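Local coordinates for protein HAD hydrolase, family IA, variant 3 (Entamoeba histolytica, PDB 6W04) that binds magnesium and probably acts as a hydrolase of the haloacid dehalogenase superfamily, with a likely part in carbohydrate metabolism, at residues V118-Q121 with L125-W128; D169-I174 with S189-N194; I149-S154 with V159-C164; E25-K28 with P34-E37. One frame throughout, in Å; residues are numbered along the deposited sequence.

Interaction 1: residues V118-Q121 with L125-W128; sequences VFIQ and LEEW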
loop_
_atom_site.group_PDB
_atom_site.type_symbol
_atom_site.label_atom_id
_atom_site.label_comp_id
_atom_site.label_asym_id
_atom_site.label_seq_id
_atom_site.Cartn_x
_atom_site.Cartn_y
_atom_site.Cartn_z
ATOM N N VAL A 118 -10.621 9.634 -0.776
ATOM C CA VAL A 118 -10.487 9.778 -2.223
ATOM C C VAL A 118 -10.505 8.410 -2.898
ATOM O O VAL A 118 -11.175 8.222 -3.926
ATOM C CB VAL A 118 -9.209 10.584 -2.548
ATOM C CG1 VAL A 118 -8.832 10.468 -4.021
ATOM C CG2 VAL A 118 -9.448 12.045 -2.200
ATOM N N PHE A 119 -9.786 7.428 -2.325
ATOM C CA PHE A 119 -9.760 6.076 -2.888
ATOM C C PHE A 119 -11.167 5.508 -3.029
ATOM O O PHE A 119 -11.525 4.975 -4.087
ATOM C CB PHE A 119 -8.931 5.126 -2.017
ATOM C CG PHE A 119 -7.513 5.546 -1.799
ATOM C CD1 PHE A 119 -6.866 6.408 -2.669
ATOM C CD2 PHE A 119 -6.806 5.029 -0.715
ATOM C CE1 PHE A 119 -5.542 6.775 -2.426
ATOM C CE2 PHE A 119 -5.496 5.383 -0.476
ATOM C CZ PHE A 119 -4.857 6.252 -1.334
ATOM N N ILE A 120 -11.964 5.581 -1.952
ATOM C CA ILE A 120 -13.333 5.059 -1.977
ATOM C C ILE A 120 -14.161 5.798 -3.014
ATOM O O ILE A 120 -14.878 5.190 -3.813
ATOM C CB ILE A 120 -13.977 5.163 -0.579
ATOM C CG1 ILE A 120 -13.213 4.277 0.415
ATOM C CG2 ILE A 120 -15.463 4.797 -0.635
ATOM C CD1 ILE A 120 -13.540 4.567 1.889
ATOM N N GLN A 121 -14.079 7.129 -3.005
ATOM C CA GLN A 121 -14.828 7.950 -3.943
ATOM C C GLN A 121 -14.462 7.614 -5.390
ATOM O O GLN A 121 -15.336 7.362 -6.228
ATOM C CB GLN A 121 -14.534 9.421 -3.630
ATOM C CG GLN A 121 -15.655 10.413 -3.787
ATOM C CD GLN A 121 -15.380 11.712 -3.005
ATOM O OE1 GLN A 121 -16.286 12.517 -2.794
ATOM N NE2 GLN A 121 -14.122 11.907 -2.568
ATOM N N LEU A 125 -15.077 1.737 -4.170
ATOM C CA LEU A 125 -14.644 0.571 -3.412
ATOM C C LEU A 125 -15.779 -0.112 -2.666
ATOM O O LEU A 125 -15.680 -1.311 -2.387
ATOM C CB LEU A 125 -13.536 0.972 -2.447
ATOM C CG LEU A 125 -12.191 1.310 -3.088
ATOM C CD1 LEU A 125 -11.202 1.626 -1.961
ATOM C CD2 LEU A 125 -11.661 0.163 -3.998
ATOM N N GLU A 126 -16.862 0.601 -2.354
ATOM C CA GLU A 126 -17.996 -0.050 -1.709
ATOM C C GLU A 126 -18.630 -1.127 -2.593
ATOM O O GLU A 126 -19.434 -1.922 -2.092
ATOM C CB GLU A 126 -19.041 1.001 -1.312
ATOM C CG GLU A 126 -19.904 1.508 -2.460
ATOM C CD GLU A 126 -19.242 2.574 -3.351
ATOM O OE1 GLU A 126 -18.090 2.993 -3.073
ATOM O OE2 GLU A 126 -19.899 2.997 -4.338
ATOM N N GLU A 127 -18.294 -1.178 -3.887
ATOM C CA GLU A 127 -18.807 -2.262 -4.729
ATOM C C GLU A 127 -18.315 -3.624 -4.237
ATOM O O GLU A 127 -19.036 -4.618 -4.349
ATOM C CB GLU A 127 -18.378 -2.052 -6.185
ATOM C CG GLU A 127 -19.247 -1.134 -7.009
ATOM C CD GLU A 127 -20.490 -1.835 -7.539
ATOM O OE1 GLU A 127 -20.681 -3.030 -7.239
ATOM O OE2 GLU A 127 -21.272 -1.188 -8.261
ATOM N N TRP A 128 -17.092 -3.681 -3.683
ATOM C CA TRP A 128 -16.466 -4.946 -3.306
ATOM C C TRP A 128 -16.060 -5.035 -1.850
ATOM O O TRP A 128 -15.837 -6.153 -1.367
ATOM C CB TRP A 128 -15.216 -5.214 -4.160
ATOM C CG TRP A 128 -15.451 -4.984 -5.612
ATOM C CD1 TRP A 128 -16.012 -5.849 -6.501
ATOM C CD2 TRP A 128 -15.136 -3.802 -6.343
ATOM N NE1 TRP A 128 -16.062 -5.279 -7.750
ATOM C CE2 TRP A 128 -15.532 -4.019 -7.679
ATOM C CE3 TRP A 128 -14.549 -2.580 -5.999
ATOM C CZ2 TRP A 128 -15.363 -3.060 -8.675
ATOM C CZ3 TRP A 128 -14.383 -1.624 -6.986
ATOM C CH2 TRP A 128 -14.794 -1.870 -8.311
HETATM O O HOH W 1 -17.829 5.710 -3.537
#
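Leu125 lays its branched end against the backbone and inner side-chain atoms of Phe119 and Ile120, near the C-terminal end of helix 113-123. Its CG stands 3.9 Å from Phe119 O, while CD1 comes within 4.1 Å of Ile120 CG1 and 4.2 Å of Phe119 CB. The two aliphatic chains of Ile120 and Leu125 meet at about a right angle, so they touch where they cross and do not run alongside one another. Leu125 also packs on Ile107 of strand 105-112, so this side chain lies between helix 113-123 and the sheet. The ring of Phe119 takes another course: it stacks on Phe8 and touches the side chain of Asn9, whose backbone O binds magnesium.

The polar part centres on Ile120 O. Leu125 N donates to it over 3.5 Å, a weak bond despite an N-H...O angle of 151°, and it spans five residues where the helix is ending. Water 1 donates to the same Ile120 O at 3.0 Å and to Glu126 OE1 at 2.8 Å. Glu126 turns back for this, with CG between its backbone N and carbonyl carbon (chi1 78°) and a second bend at chi2 of -80°. One water thus spends both protons on two acceptors, and it probably screens the carboxylate from the negative end of the helix dipole.

Interaction 2: residues D169-I174 with S189-N194; sequences DTISGI and SEMTVN. With MG (magnesium ion), chain B; SO4 (sulfate ion), chain D.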
loop_
_atom_site.group_PDB
_atom_site.type_symbol
_atom_site.label_atom_id
_atom_site.label_comp_id
_atom_site.label_asym_id
_atom_site.label_seq_id
_atom_site.Cartn_x
_atom_site.Cartn_y
_atom_site.Cartn_z
ATOM N N ASP A 169 3.792 -4.326 -2.066
ATOM C CA ASP A 169 4.718 -3.835 -3.092
ATOM C C ASP A 169 6.023 -3.271 -2.547
ATOM O O ASP A 169 6.887 -2.884 -3.346
ATOM C CB ASP A 169 4.055 -2.752 -3.959
ATOM C CG ASP A 169 3.787 -1.465 -3.195
ATOM O OD1 ASP A 169 4.302 -0.398 -3.605
ATOM O OD2 ASP A 169 3.041 -1.520 -2.191
ATOM N N THR A 170 6.198 -3.200 -1.227
ATOM C CA THR A 170 7.396 -2.608 -0.650
ATOM C C THR A 170 8.066 -3.563 0.324
ATOM O O THR A 170 7.452 -4.503 0.838
ATOM C CB THR A 170 7.089 -1.314 0.110
ATOM O OG1 THR A 170 6.227 -1.632 1.212
ATOM C CG2 THR A 170 6.414 -0.291 -0.819
ATOM N N ILE A 171 9.334 -3.254 0.604
ATOM C CA ILE A 171 10.105 -4.007 1.585
ATOM C C ILE A 171 9.424 -3.962 2.952
ATOM O O ILE A 171 9.184 -4.998 3.579
ATOM C CB ILE A 171 11.543 -3.463 1.640
ATOM C CG1 ILE A 171 12.223 -3.714 0.291
ATOM C CG2 ILE A 171 12.340 -4.059 2.830
ATOM C CD1 ILE A 171 13.549 -2.982 0.128
ATOM N N SER A 172 9.095 -2.757 3.428
ATOM C CA SER A 172 8.515 -2.654 4.766
ATOM C C SER A 172 7.160 -3.351 4.836
ATOM O O SER A 172 6.816 -3.958 5.858
ATOM C CB SER A 172 8.396 -1.186 5.188
ATOM O OG SER A 172 9.649 -0.686 5.619
ATOM N N GLY A 173 6.384 -3.296 3.754
ATOM C CA GLY A 173 5.086 -3.954 3.765
ATOM C C GLY A 173 5.192 -5.466 3.705
ATOM O O GLY A 173 4.403 -6.184 4.336
ATOM N N ILE A 174 6.165 -5.978 2.950
ATOM C CA ILE A 174 6.393 -7.421 2.964
ATOM C C ILE A 174 6.784 -7.867 4.371
ATOM O O ILE A 174 6.335 -8.911 4.864
ATOM C CB ILE A 174 7.472 -7.812 1.934
ATOM C CG1 ILE A 174 6.997 -7.574 0.493
ATOM C CG2 ILE A 174 7.942 -9.252 2.171
ATOM C CD1 ILE A 174 5.891 -8.444 0.049
ATOM N N SER A 189 5.259 -3.533 -8.895
ATOM C CA SER A 189 4.957 -2.216 -9.453
ATOM C C SER A 189 6.179 -1.310 -9.484
ATOM O O SER A 189 6.289 -0.464 -10.376
ATOM C CB SER A 189 3.836 -1.527 -8.671
ATOM O OG SER A 189 4.200 -1.391 -7.306
ATOM N N GLU A 190 7.080 -1.441 -8.525
ATOM C CA GLU A 190 8.327 -0.686 -8.518
ATOM C C GLU A 190 9.557 -1.574 -8.441
ATOM O O GLU A 190 10.528 -1.347 -9.163
ATOM C CB GLU A 190 8.332 0.318 -7.347
ATOM C CG GLU A 190 7.496 1.563 -7.641
ATOM C CD GLU A 190 8.065 2.395 -8.792
ATOM O OE1 GLU A 190 9.299 2.612 -8.808
ATOM O OE2 GLU A 190 7.281 2.831 -9.676
ATOM N N MET A 191 9.548 -2.584 -7.587
ATOM C CA MET A 191 10.559 -3.626 -7.665
ATOM C C MET A 191 10.220 -4.603 -8.781
ATOM O O MET A 191 9.056 -4.776 -9.138
ATOM C CB MET A 191 10.656 -4.345 -6.325
ATOM C CG MET A 191 11.067 -3.349 -5.218
ATOM S SD MET A 191 11.057 -4.028 -3.556
ATOM C CE MET A 191 12.271 -5.308 -3.698
ATOM N N THR A 192 11.257 -5.208 -9.360
ATOM C CA THR A 192 11.057 -6.301 -10.304
ATOM C C THR A 192 10.570 -7.546 -9.565
ATOM O O THR A 192 10.646 -7.642 -8.336
ATOM C CB THR A 192 12.349 -6.622 -11.048
ATOM O OG1 THR A 192 13.308 -7.204 -10.142
ATOM C CG2 THR A 192 12.921 -5.357 -11.681
ATOM N N VAL A 193 10.059 -8.513 -10.335
ATOM C CA VAL A 193 9.691 -9.806 -9.754
ATOM C C VAL A 193 10.891 -10.436 -9.052
ATOM O O VAL A 193 10.777 -10.944 -7.929
ATOM C CB VAL A 193 9.121 -10.746 -10.837
ATOM C CG1 VAL A 193 9.316 -12.204 -10.429
ATOM C CG2 VAL A 193 7.655 -10.450 -11.071
ATOM N N ASN A 194 12.054 -10.432 -9.719
ATOM C CA ASN A 194 13.252 -11.064 -9.163
ATOM C C ASN A 194 13.747 -10.336 -7.920
ATOM O O ASN A 194 14.311 -10.964 -7.013
ATOM C CB ASN A 194 14.369 -11.099 -10.202
ATOM C CG ASN A 194 14.077 -12.051 -11.338
ATOM O OD1 ASN A 194 13.225 -12.937 -11.222
ATOM N ND2 ASN A 194 14.785 -11.875 -12.451
HETATM MG MG MG B . 2.132 -0.135 -0.918
HETATM S S SO4 D . 5.456 1.409 3.420
HETATM O O1 SO4 D . 6.496 1.967 2.558
HETATM O O2 SO4 D . 4.827 0.272 2.753
HETATM O O3 SO4 D . 4.455 2.422 3.727
HETATM O O4 SO4 D . 6.057 0.994 4.679
HETATM O O HOH W 2 7.111 -3.170 -6.161
HETATM O O HOH W 3 3.646 1.288 -1.655
HETATM O O HOH W 4 3.118 -1.026 0.751
#
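The magnesium site at the C-terminal edge of the parallel sheet includes Asp169, from the acidic motif after strand 164-168 in the haloacid dehalogenase fold, and Ser189, from the loop after neighbouring strand 183-187, packs against it. The direct touch is a van der Waals approach of a hydroxyl oxygen to a methylene: Ser189 OG lies 3.6 Å from Asp169 CB, while its hydrogen bond goes to Gly10 O. Beyond it, Met191 bends at its last torsion and sets SD 4.0 Å from Ile171 CG1, the two chains crossing at about a right angle.

Water 2 bridges the two loops through hydrogen bonds, donating to Asp169 O at 2.8 Å and accepting from Met191 N at 2.9 Å. The carboxylate of Asp169 divides its work. OD2 binds magnesium at 2.1 Å, beside Asp7 OD2 and Asn9 O, and is hydrogen-bonded to Thr11 OG1; OD1 accepts at 2.7 Å from water 3, itself a metal ligand.

Next in sequence, Thr170 is the N-cap of helix 171-180. Its OG1, placed between backbone N and carbonyl carbon (chi1 63°), accepts from Gly173 N at 3.0 Å with an N-H...O angle of 149° and donates to sulfate O2 at 2.8 Å. Metal-bound water 4 donates to that same sulfate oxygen. Asp169 therefore meets the metal both directly and through a water, and the capped helix start lies beside a sulfate probably taken up from the crystallisation liquor, which is consistent with a pocket for a tetrahedral anion.

Interaction 3: residues I149-S154 with V159-C164; sequences IYLKAS and VSISHC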
loop_
_atom_site.group_PDB
_atom_site.type_symbol
_atom_site.label_atom_id
_atom_site.label_comp_id
_atom_site.label_asym_id
_atom_site.label_seq_id
_atom_site.Cartn_x
_atom_site.Cartn_y
_atom_site.Cartn_z
ATOM N N ILE A 149 -0.735 -3.538 11.410
ATOM C CA ILE A 149 -1.802 -3.278 10.440
ATOM C C ILE A 149 -2.407 -4.572 9.898
ATOM O O ILE A 149 -3.614 -4.626 9.617
ATOM C CB ILE A 149 -1.297 -2.362 9.299
ATOM C CG1 ILE A 149 -2.477 -1.792 8.516
ATOM C CG2 ILE A 149 -0.344 -3.090 8.320
ATOM C CD1 ILE A 149 -2.041 -0.758 7.486
ATOM N N TYR A 150 -1.616 -5.641 9.764
ATOM C CA TYR A 150 -2.192 -6.856 9.191
ATOM C C TYR A 150 -2.879 -7.729 10.235
ATOM O O TYR A 150 -3.872 -8.395 9.911
ATOM C CB TYR A 150 -1.122 -7.650 8.411
ATOM C CG TYR A 150 -0.841 -6.967 7.089
ATOM C CD1 TYR A 150 -1.880 -6.727 6.193
ATOM C CD2 TYR A 150 0.438 -6.509 6.760
ATOM C CE1 TYR A 150 -1.665 -6.076 4.994
ATOM C CE2 TYR A 150 0.671 -5.843 5.542
ATOM C CZ TYR A 150 -0.392 -5.617 4.673
ATOM O OH TYR A 150 -0.206 -4.968 3.459
ATOM N N LEU A 151 -2.389 -7.733 11.481
ATOM C CA LEU A 151 -3.158 -8.332 12.571
ATOM C C LEU A 151 -4.507 -7.649 12.719
ATOM O O LEU A 151 -5.532 -8.303 12.959
ATOM C CB LEU A 151 -2.378 -8.230 13.877
ATOM C CG LEU A 151 -1.017 -8.911 13.812
ATOM C CD1 LEU A 151 -0.222 -8.635 15.080
ATOM C CD2 LEU A 151 -1.209 -10.402 13.585
ATOM N N LYS A 152 -4.518 -6.324 12.587
ATOM C CA LYS A 152 -5.759 -5.565 12.674
ATOM C C LYS A 152 -6.734 -5.986 11.576
ATOM O O LYS A 152 -7.930 -6.185 11.835
ATOM C CB LYS A 152 -5.420 -4.078 12.581
ATOM C CG LYS A 152 -6.476 -3.116 13.014
ATOM C CD LYS A 152 -5.841 -1.740 13.285
ATOM C CE LYS A 152 -6.900 -0.636 13.504
ATOM N NZ LYS A 152 -7.654 -0.798 14.785
ATOM N N ALA A 153 -6.230 -6.160 10.350
ATOM C CA ALA A 153 -7.082 -6.569 9.237
ATOM C C ALA A 153 -7.600 -7.992 9.417
ATOM O O ALA A 153 -8.778 -8.273 9.142
ATOM C CB ALA A 153 -6.313 -6.444 7.922
ATOM N N SER A 154 -6.744 -8.914 9.858
ATOM C CA SER A 154 -7.217 -10.285 10.021
ATOM C C SER A 154 -8.253 -10.376 11.134
ATOM O O SER A 154 -9.255 -11.091 11.000
ATOM C CB SER A 154 -6.040 -11.229 10.281
ATOM O OG SER A 154 -5.301 -10.824 11.410
ATOM N N VAL A 159 -10.516 -13.893 11.034
ATOM C CA VAL A 159 -9.757 -15.007 10.483
ATOM C C VAL A 159 -8.400 -15.073 11.178
ATOM O O VAL A 159 -7.979 -14.143 11.861
ATOM C CB VAL A 159 -9.575 -14.884 8.956
ATOM C CG1 VAL A 159 -10.933 -14.896 8.248
ATOM C CG2 VAL A 159 -8.784 -13.607 8.615
ATOM N N SER A 160 -7.717 -16.197 10.996
ATOM C CA SER A 160 -6.389 -16.394 11.554
ATOM C C SER A 160 -5.348 -15.831 10.592
ATOM O O SER A 160 -5.385 -16.130 9.392
ATOM C CB SER A 160 -6.136 -17.880 11.823
ATOM O OG SER A 160 -4.810 -18.227 11.459
ATOM N N ILE A 161 -4.428 -15.011 11.122
ATOM C CA ILE A 161 -3.466 -14.289 10.277
ATOM C C ILE A 161 -2.636 -15.257 9.447
ATOM O O ILE A 161 -2.302 -14.973 8.291
ATOM C CB ILE A 161 -2.562 -13.365 11.126
ATOM C CG1 ILE A 161 -1.593 -12.574 10.238
ATOM C CG2 ILE A 161 -1.747 -14.172 12.151
ATOM C CD1 ILE A 161 -2.287 -11.648 9.244
ATOM N N SER A 162 -2.307 -16.423 10.007
ATOM C CA SER A 162 -1.387 -17.316 9.315
ATOM C C SER A 162 -2.047 -18.064 8.171
ATOM O O SER A 162 -1.369 -18.818 7.467
ATOM C CB SER A 162 -0.758 -18.307 10.302
ATOM O OG SER A 162 -1.753 -19.032 10.995
ATOM N N HIS A 163 -3.345 -17.885 7.960
ATOM C CA HIS A 163 -3.999 -18.401 6.770
ATOM C C HIS A 163 -4.431 -17.268 5.850
ATOM O O HIS A 163 -5.357 -17.422 5.048
ATOM C CB HIS A 163 -5.166 -19.299 7.168
ATOM C CG HIS A 163 -4.738 -20.462 8.008
ATOM N ND1 HIS A 163 -4.935 -20.511 9.370
ATOM C CD2 HIS A 163 -4.057 -21.587 7.686
ATOM C CE1 HIS A 163 -4.429 -21.634 9.847
ATOM N NE2 HIS A 163 -3.889 -22.305 8.845
ATOM N N CYS A 164 -3.747 -16.132 5.945
ATOM C CA CYS A 164 -4.014 -14.972 5.107
ATOM C C CYS A 164 -2.918 -14.796 4.064
ATOM O O CYS A 164 -1.724 -14.911 4.370
ATOM C CB CYS A 164 -4.118 -13.683 5.940
ATOM S SG CYS A 164 -5.623 -13.554 6.933
#
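Ser154 and Ile161 form the middle of this contact, in the beta-alpha-beta crossover of the Rossmann-like haloacid dehalogenase fold where helix 148-157 leads into strand 164-168. Ser154 directs its side chain at the following loop: OG sits 3.7 Å from Ile161 CB, and also lies near Tyr150 O and Leu151 O of its own helix, while CB lies 4.1 Å from Cys164 SG. With CG1 anti to its backbone N (chi1 -178°), Ile161 reaches the helix, and its CD1 comes within 3.7 Å of Tyr150 O. Leu151 CD2 closes the outer flank, 4.0 Å from Ile161 CG1.

One backbone bond joins the two segments. Val159 N donates to Ser154 O at 3.1 Å; the N-H...O angle of 178° is almost straight, although the donor is tilted 30° from the carbonyl plane. Val159 CG2 rests on that same oxygen, 3.5 Å away.

Farther out, Leu151 and Ile161 both reach Ala180 of helix 171-180, and Cys164 packs on Ala3 and Leu5 of strand 3-7. From the helix, Tyr150 OH is hydrogen-bonded to OE2 of Glu168, known to bind magnesium in this protein but not ligating the ion here.

Interaction 4: residues E25-K28 with P34-E37; sequences EMAK and PLSE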
loop_
_atom_site.group_PDB
_atom_site.type_symbol
_atom_site.label_atom_id
_atom_site.label_comp_id
_atom_site.label_asym_id
_atom_site.label_seq_id
_atom_site.Cartn_x
_atom_site.Cartn_y
_atom_site.Cartn_z
ATOM N N GLU A 25 7.257 18.382 -6.691
ATOM C CA GLU A 25 6.610 19.689 -6.686
ATOM C C GLU A 25 6.737 20.357 -5.321
ATOM O O GLU A 25 7.002 21.562 -5.242
ATOM C CB GLU A 25 5.137 19.540 -7.119
ATOM C CG GLU A 25 4.317 20.838 -7.057
ATOM C CD GLU A 25 4.707 21.893 -8.110
ATOM O OE1 GLU A 25 4.530 23.101 -7.820
ATOM O OE2 GLU A 25 5.176 21.536 -9.223
ATOM N N MET A 26 6.574 19.592 -4.232
ATOM C CA MET A 26 6.709 20.173 -2.892
ATOM C C MET A 26 8.127 20.659 -2.641
ATOM O O MET A 26 8.331 21.736 -2.067
ATOM C CB MET A 26 6.348 19.155 -1.798
ATOM C CG MET A 26 4.870 18.767 -1.758
ATOM S SD MET A 26 3.803 20.214 -1.555
ATOM C CE MET A 26 4.314 20.624 0.103
ATOM N N ALA A 27 9.117 19.853 -3.015
ATOM C CA ALA A 27 10.499 20.304 -2.929
ATOM C C ALA A 27 10.700 21.618 -3.674
ATOM O O ALA A 27 11.390 22.525 -3.187
ATOM C CB ALA A 27 11.434 19.221 -3.464
ATOM N N LYS A 28 10.131 21.736 -4.875
ATOM C CA LYS A 28 10.324 22.963 -5.642
ATOM C C LYS A 28 9.687 24.147 -4.927
ATOM O O LYS A 28 10.270 25.235 -4.869
ATOM C CB LYS A 28 9.746 22.790 -7.053
ATOM C CG LYS A 28 9.804 24.047 -7.988
ATOM C CD LYS A 28 11.222 24.322 -8.506
ATOM C CE LYS A 28 11.299 25.570 -9.382
ATOM N NZ LYS A 28 12.715 25.941 -9.704
ATOM N N PRO A 34 13.165 21.053 -7.456
ATOM C CA PRO A 34 12.557 19.734 -7.252
ATOM C C PRO A 34 13.600 18.706 -6.837
ATOM O O PRO A 34 14.807 18.880 -7.038
ATOM C CB PRO A 34 11.962 19.394 -8.631
ATOM C CG PRO A 34 12.678 20.228 -9.602
ATOM C CD PRO A 34 13.258 21.429 -8.872
ATOM N N LEU A 35 13.119 17.605 -6.262
ATOM C CA LEU A 35 14.000 16.467 -6.013
ATOM C C LEU A 35 14.500 15.916 -7.341
ATOM O O LEU A 35 13.746 15.833 -8.308
ATOM C CB LEU A 35 13.265 15.362 -5.244
ATOM C CG LEU A 35 12.647 15.643 -3.873
ATOM C CD1 LEU A 35 11.945 14.371 -3.373
ATOM C CD2 LEU A 35 13.715 16.125 -2.839
ATOM N N SER A 36 15.792 15.580 -7.410
ATOM C CA SER A 36 16.278 14.880 -8.596
ATOM C C SER A 36 15.786 13.433 -8.589
ATOM O O SER A 36 15.318 12.906 -7.572
ATOM C CB SER A 36 17.808 14.893 -8.659
ATOM O OG SER A 36 18.335 14.193 -7.552
ATOM N N GLU A 37 15.929 12.767 -9.738
ATOM C CA GLU A 37 15.571 11.354 -9.801
ATOM C C GLU A 37 16.400 10.535 -8.819
ATOM O O GLU A 37 15.892 9.587 -8.207
ATOM C CB GLU A 37 15.739 10.827 -11.227
ATOM C CG GLU A 37 14.710 11.357 -12.201
ATOM C CD GLU A 37 14.926 10.813 -13.610
ATOM O OE1 GLU A 37 15.883 10.028 -13.807
ATOM O OE2 GLU A 37 14.143 11.165 -14.515
#
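Pro34 rides on Lys28, ring beside aliphatic chain, as the polypeptide doubles back after helix 16-31. The two CA atoms lie 4.2 Å apart. Lys28 has CG anti to its backbone N (chi1 177°) and bends at chi2 (74°), which sets CD 3.6 Å from Pro34 CD; the side chains run side by side in the same direction. The ammonium group continues past the proline, and NZ is hydrogen-bonded to Gly32 O in the turn itself. Pro34 CA also faces the methyl of Ala27, 4.0 Å from its CB.

Leu35 follows and turns inward. Ala27 CB meets its backbone N at 3.6 Å and its CG at 3.8 Å; the returning backbone therefore passes directly over the methyl. Leu35 and Ala27 both pack on Ile55 of helix 48-56, so Leu35 of the loop is held between this helix and helix 16-31.

Ser36 is the N-cap of helix 37-43: its side chain caps a backbone N of the first turn, and its own N is hydrogen-bonded to Glu39 OE1, consistent with a capping box. This return between consecutive helices, set between strands 3-7 and 105-112, is consistent with the all-helical C1 cap of haloacid dehalogenase enzymes.

Overall arrangement
Interactions 1, 2 and 3 belong to the sheet-bearing core domain, interaction 4 to helices away from the metal site, about 37 Å centre to centre from interaction 3. All four are partly buried: 1, 2 and 4 reach exposed residues (Glu126; Ile171; Lys28 and Pro34), whereas no touching residue of interaction 3 is exposed. Interactions 1, 3 and 4 each fold a loop back onto the helix before it, by a weak backbone bond and water, a nearly straight backbone bond, and apolar packing respectively. Interaction 2 instead joins loops after neighbouring strands; a water bridges them, while metal and sulfate bind only 169-174 of the two. Interactions 2 and 3 touch, Gly173 O lying 3.9 Å from Tyr150 CE2.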